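Local coordinates for anopheles Plasmodium-responsive Leucine-rich repeat protein 1B (Anopheles gambiae, PDB 4XGO), which probably takes part, with LRIM1, in the mosquito's response to Plasmodium, as a leucine-rich repeat protein, at residues W305-N308 against S309-L313; T218-H221 against F222-M225. One frame throughout, in Å; residues are numbered along the deposited sequence.

Contact 1 of 2, residues W305-N308 against S309-L313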
loop_
_atom_site.group_PDB
_atom_site.type_symbol
_atom_site.label_atom_id
_atom_site.label_comp_id
_atom_site.label_asym_id
_atom_site.label_seq_id
_atom_site.Cartn_x
_atom_site.Cartn_y
_atom_site.Cartn_z
ATOM N N TRP A 305 -4.930 -39.068 -16.354
ATOM C CA TRP A 305 -4.773 -40.390 -15.725
ATOM C C TRP A 305 -5.240 -41.559 -16.568
ATOM O O TRP A 305 -6.315 -41.526 -17.169
ATOM C CB TRP A 305 -5.567 -40.482 -14.403
ATOM C CG TRP A 305 -5.060 -39.586 -13.373
ATOM C CD1 TRP A 305 -5.669 -38.464 -12.873
ATOM C CD2 TRP A 305 -3.802 -39.686 -12.712
ATOM N NE1 TRP A 305 -4.865 -37.874 -11.935
ATOM C CE2 TRP A 305 -3.711 -38.599 -11.817
ATOM C CE3 TRP A 305 -2.742 -40.592 -12.783
ATOM C CZ2 TRP A 305 -2.586 -38.379 -11.022
ATOM C CZ3 TRP A 305 -1.626 -40.371 -11.985
ATOM C CH2 TRP A 305 -1.570 -39.302 -11.104
ATOM N N ASP A 306 -4.437 -42.612 -16.548
ATOM C CA ASP A 306 -4.866 -43.949 -16.950
ATOM C C ASP A 306 -5.671 -44.540 -15.778
ATOM O O ASP A 306 -5.234 -44.488 -14.621
ATOM C CB ASP A 306 -3.609 -44.759 -17.262
ATOM C CG ASP A 306 -3.865 -46.213 -17.421
ATOM O OD1 ASP A 306 -4.278 -46.609 -18.535
ATOM O OD2 ASP A 306 -3.594 -46.958 -16.460
ATOM N N CYS A 307 -6.869 -45.050 -16.057
ATOM C CA CYS A 307 -7.758 -45.514 -14.980
ATOM C C CYS A 307 -7.133 -46.633 -14.150
ATOM O O CYS A 307 -7.256 -46.640 -12.938
ATOM C CB CYS A 307 -9.114 -45.977 -15.535
ATOM S SG CYS A 307 -10.159 -44.651 -16.167
ATOM N N ASN A 308 -6.465 -47.574 -14.801
ATOM C CA ASN A 308 -5.855 -48.697 -14.077
ATOM C C ASN A 308 -4.792 -48.214 -13.081
ATOM O O ASN A 308 -4.741 -48.671 -11.943
ATOM C CB ASN A 308 -5.278 -49.720 -15.061
ATOM C CG ASN A 308 -6.363 -50.508 -15.778
ATOM O OD1 ASN A 308 -7.433 -50.762 -15.211
ATOM N ND2 ASN A 308 -6.110 -50.880 -17.033
ATOM N N SER A 309 -3.985 -47.244 -13.492
ATOM C CA SER A 309 -2.971 -46.677 -12.599
ATOM C C SER A 309 -3.603 -45.905 -11.449
ATOM O O SER A 309 -3.208 -46.039 -10.286
ATOM C CB SER A 309 -2.055 -45.734 -13.384
ATOM O OG SER A 309 -0.946 -45.340 -12.595
ATOM N N LEU A 310 -4.569 -45.058 -11.780
ATOM C CA LEU A 310 -5.295 -44.298 -10.773
ATOM C C LEU A 310 -5.994 -45.222 -9.773
ATOM O O LEU A 310 -5.909 -45.008 -8.561
ATOM C CB LEU A 310 -6.325 -43.401 -11.463
ATOM C CG LEU A 310 -7.118 -42.422 -10.609
ATOM C CD1 LEU A 310 -6.186 -41.424 -9.948
ATOM C CD2 LEU A 310 -8.121 -41.708 -11.494
ATOM N N ARG A 311 -6.674 -46.244 -10.280
ATOM C CA ARG A 311 -7.351 -47.219 -9.411
ATOM C C ARG A 311 -6.370 -47.993 -8.535
ATOM O O ARG A 311 -6.665 -48.259 -7.370
ATOM C CB ARG A 311 -8.185 -48.196 -10.224
ATOM C CG ARG A 311 -9.501 -47.609 -10.695
ATOM C CD ARG A 311 -10.418 -48.700 -11.209
ATOM N NE ARG A 311 -9.967 -49.262 -12.475
ATOM C CZ ARG A 311 -10.483 -48.976 -13.665
ATOM N NH1 ARG A 311 -11.485 -48.107 -13.790
ATOM N NH2 ARG A 311 -9.990 -49.561 -14.746
ATOM N N ALA A 312 -5.209 -48.341 -9.091
ATOM C CA ALA A 312 -4.131 -48.954 -8.306
ATOM C C ALA A 312 -3.635 -48.019 -7.210
ATOM O O ALA A 312 -3.228 -48.466 -6.141
ATOM C CB ALA A 312 -2.978 -49.365 -9.209
ATOM N N LEU A 313 -3.656 -46.719 -7.486
ATOM C CA LEU A 313 -3.257 -45.701 -6.516
ATOM C C LEU A 313 -4.216 -45.637 -5.321
ATOM O O LEU A 313 -3.774 -45.512 -4.173
ATOM C CB LEU A 313 -3.185 -44.329 -7.204
ATOM C CG LEU A 313 -2.132 -43.325 -6.767
ATOM C CD1 LEU A 313 -0.731 -43.910 -6.859
ATOM C CD2 LEU A 313 -2.242 -42.084 -7.638
#

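Contact 2 of 2, residues T218-H221 against F222-M225. Unlike the reference sequence in segment 218-221: Tyr219 (reference Ile), Gln220 (reference His). Unlike the reference sequence in segment 222-225: Lys224 (reference Thr), Met225 (reference Ile). With PO4 (phosphate ion), chain E.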
loop_
_atom_site.group_PDB
_atom_site.type_symbol
_atom_site.label_atom_id
_atom_site.label_comp_id
_atom_site.label_asym_id
_atom_site.label_seq_id
_atom_site.Cartn_x
_atom_site.Cartn_y
_atom_site.Cartn_z
ATOM N N THR A 218 17.516 -32.303 -10.570
ATOM C CA THR A 218 18.523 -33.348 -10.507
ATOM C C THR A 218 18.592 -33.875 -9.090
ATOM O O THR A 218 19.018 -33.179 -8.182
ATOM C CB THR A 218 19.899 -32.810 -10.920
ATOM O OG1 THR A 218 19.846 -32.418 -12.294
ATOM C CG2 THR A 218 20.988 -33.867 -10.731
ATOM N N TYR A 219 18.198 -35.124 -8.907
ATOM C CA TYR A 219 18.016 -35.655 -7.571
ATOM C C TYR A 219 19.330 -35.693 -6.772
ATOM O O TYR A 219 19.304 -35.575 -5.548
ATOM C CB TYR A 219 17.364 -37.036 -7.653
ATOM C CG TYR A 219 16.910 -37.595 -6.326
ATOM C CD1 TYR A 219 15.859 -37.016 -5.626
ATOM C CD2 TYR A 219 17.529 -38.710 -5.775
ATOM C CE1 TYR A 219 15.434 -37.532 -4.408
ATOM C CE2 TYR A 219 17.113 -39.236 -4.563
ATOM C CZ TYR A 219 16.068 -38.651 -3.886
ATOM O OH TYR A 219 15.673 -39.190 -2.675
ATOM N N GLN A 220 20.467 -35.817 -7.457
ATOM C CA GLN A 220 21.784 -35.827 -6.800
ATOM C C GLN A 220 22.094 -34.530 -6.054
ATOM O O GLN A 220 22.933 -34.521 -5.155
ATOM C CB GLN A 220 22.902 -36.114 -7.818
ATOM C CG GLN A 220 24.302 -36.255 -7.226
ATOM C CD GLN A 220 25.027 -34.929 -7.045
ATOM O OE1 GLN A 220 24.675 -33.923 -7.666
ATOM N NE2 GLN A 220 26.036 -34.916 -6.174
ATOM N N HIS A 221 21.433 -33.439 -6.434
ATOM C CA HIS A 221 21.652 -32.156 -5.766
ATOM C C HIS A 221 21.187 -32.173 -4.314
ATOM O O HIS A 221 21.544 -31.278 -3.549
ATOM C CB HIS A 221 20.975 -31.032 -6.539
ATOM C CG HIS A 221 21.610 -30.768 -7.868
ATOM N ND1 HIS A 221 21.065 -29.921 -8.807
ATOM C CD2 HIS A 221 22.742 -31.262 -8.421
ATOM C CE1 HIS A 221 21.840 -29.892 -9.875
ATOM N NE2 HIS A 221 22.867 -30.693 -9.665
ATOM N N PHE A 222 20.411 -33.198 -3.948
ATOM C CA PHE A 222 19.877 -33.345 -2.598
ATOM C C PHE A 222 20.609 -34.366 -1.710
ATOM O O PHE A 222 20.184 -34.602 -0.570
ATOM C CB PHE A 222 18.396 -33.705 -2.696
ATOM C CG PHE A 222 17.565 -32.606 -3.299
ATOM C CD1 PHE A 222 17.497 -32.441 -4.670
ATOM C CD2 PHE A 222 16.906 -31.706 -2.492
ATOM C CE1 PHE A 222 16.756 -31.421 -5.224
ATOM C CE2 PHE A 222 16.166 -30.683 -3.037
ATOM C CZ PHE A 222 16.086 -30.541 -4.409
ATOM N N VAL A 223 21.708 -34.930 -2.207
ATOM C CA VAL A 223 22.409 -36.040 -1.528
ATOM C C VAL A 223 23.025 -35.667 -0.164
ATOM O O VAL A 223 23.251 -36.546 0.682
ATOM C CB VAL A 223 23.517 -36.643 -2.444
ATOM C CG1 VAL A 223 24.702 -35.695 -2.573
ATOM C CG2 VAL A 223 23.964 -38.015 -1.942
ATOM N N LYS A 224 23.313 -34.381 0.045
ATOM C CA LYS A 224 23.904 -33.924 1.312
ATOM C C LYS A 224 22.868 -33.429 2.330
ATOM O O LYS A 224 23.229 -33.058 3.448
ATOM C CB LYS A 224 24.943 -32.831 1.040
ATOM C CG LYS A 224 26.052 -33.284 0.093
ATOM C CD LYS A 224 27.087 -32.192 -0.140
ATOM N N MET A 225 21.591 -33.441 1.952
ATOM C CA MET A 225 20.526 -32.925 2.804
ATOM C C MET A 225 20.353 -33.829 4.008
ATOM O O MET A 225 19.970 -34.987 3.883
ATOM C CB MET A 225 19.202 -32.850 2.059
ATOM C CG MET A 225 19.196 -31.960 0.837
ATOM S SD MET A 225 18.984 -30.222 1.261
ATOM C CE MET A 225 19.200 -29.452 -0.337
HETATM P P PO4 E . 18.578 -28.908 -11.886
HETATM O O1 PO4 E . 18.768 -29.999 -12.937
HETATM O O2 PO4 E . 18.167 -29.531 -10.579
HETATM O O3 PO4 E . 17.526 -27.948 -12.410
HETATM O O4 PO4 E . 19.888 -28.162 -11.690
HETATM O O HOH W 1 22.473 -31.853 -1.003
#

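Contact 1 of 2, residues W305-N308 against S309-L313
Arg311 reaches back along its own helix to Asn308 and Cys307 in the first turn of helix 307-316, part of the disulfide-bonded cap that closes the C-terminal end of the leucine-rich repeat solenoid. CB and CG of Arg311 both pack against Cys307 O, CG at 3.3 Å; CD and NE pass the same oxygen more loosely, NE at 3.8 Å. A bend at chi3 turns the guanidinium back toward the helix start, where CZ lies over Cys307 CB and Arg311 NH1 comes within 3.6 Å of that carbon. Arg311 NH2 donates to Asn308 OD1 at 2.9 Å; the donor stands 40° out of the amide's carbonyl plane, so the bond misses the lone pairs, and the two flat groups are turned steeply against each other. Salt bridges from NH1 to Glu336 and from NH2 to Glu343 give the guanidinium two further anchors, beside the Cys307–Cys341 disulfide that ties the helix to strand 339-342.

Asp306 is the N-cap residue. With its CG anti to the backbone N (chi1 168°), the carboxylate folds over the first turn and OD2 accepts from Ser309 N at 3.0 Å, met on its anti side and tilted out of the carboxylate plane, while Asp306 O receives Leu310 N in the first of the i to i+4 backbone bonds. On the buried side, Leu313 CD2 approaches the Trp305 indole obliquely. Leu310 crosses that ring in a CH-pi contact: Leu310 CD1 sits 4.0 Å from the centroid of the Trp305 five-membered ring, 7° off its normal.

Contact 2 of 2, residues T218-H221 against F222-M225
Phe222 lays its ring edge against the backbone of the short 3-10 segment to which it belongs, with Tyr219 O in the ring plane and 3.7 Å from CD1. The same carbonyl accepts Phe222 N at 3.1 Å, so one oxygen meets both the amide and the aromatic rim; the donor stands well above the carbonyl plane. One residue on, Val223 N donates to Gln220 O at 3.2 Å. Val223 CG1, placed between the backbone N and carbonyl carbon by chi1 of 72°, packs on that oxygen and meets the Gln220 amide at NE2. A type I turn from Phe222 to Met225 follows, and a water receives Lys224 N and donates to His221 O.

At the other end, Thr218 CB sits 3.6 Å above the centre of one face of the His221 ring. Thr218 holds a phosphate ion, probably from the crystallisation liquor, through its backbone N and through OG1, which donates to O1 at 2.7 Å. Phosphate O4 lies at the His221 ring edge, 3.2 Å from CE1. Thr195 OG1 is hydrogen-bonded to both the phosphate and His221 ND1.

All this belongs to the loop linking strands 206-208 and 230-232: Phe222 packs inward on Leu198, Ile217 and Leu228, while Tyr219 stacks with Phe243 of strand 240-243 and its OH is hydrogen-bonded to Arg246 O and the Gln270 side chain, in the connections after strands 230-232 and 253-255.

Overall arrangement
Both contacts are local, made between neighbours along the chain, and contact 2 comes first. Residues 218-225 lie in the connection between strands 206-208 and 230-232, in the parallel strand series of the solenoid, whereas residues 305-313 follow its last strand, 297-299, and begin the terminal cap. Their centres are about 30 Å apart and the nearest atoms about 18 Å, so they do not touch; strands 230-232, 253-255, 276-278 and 297-299 come between them in sequence. Contact 2 belongs to repeat-to-repeat stacking, through Tyr219 on Phe243 and Phe222 on Leu198, and contact 1 to the closing of the solenoid's end, through the Cys307–Cys341 disulfide.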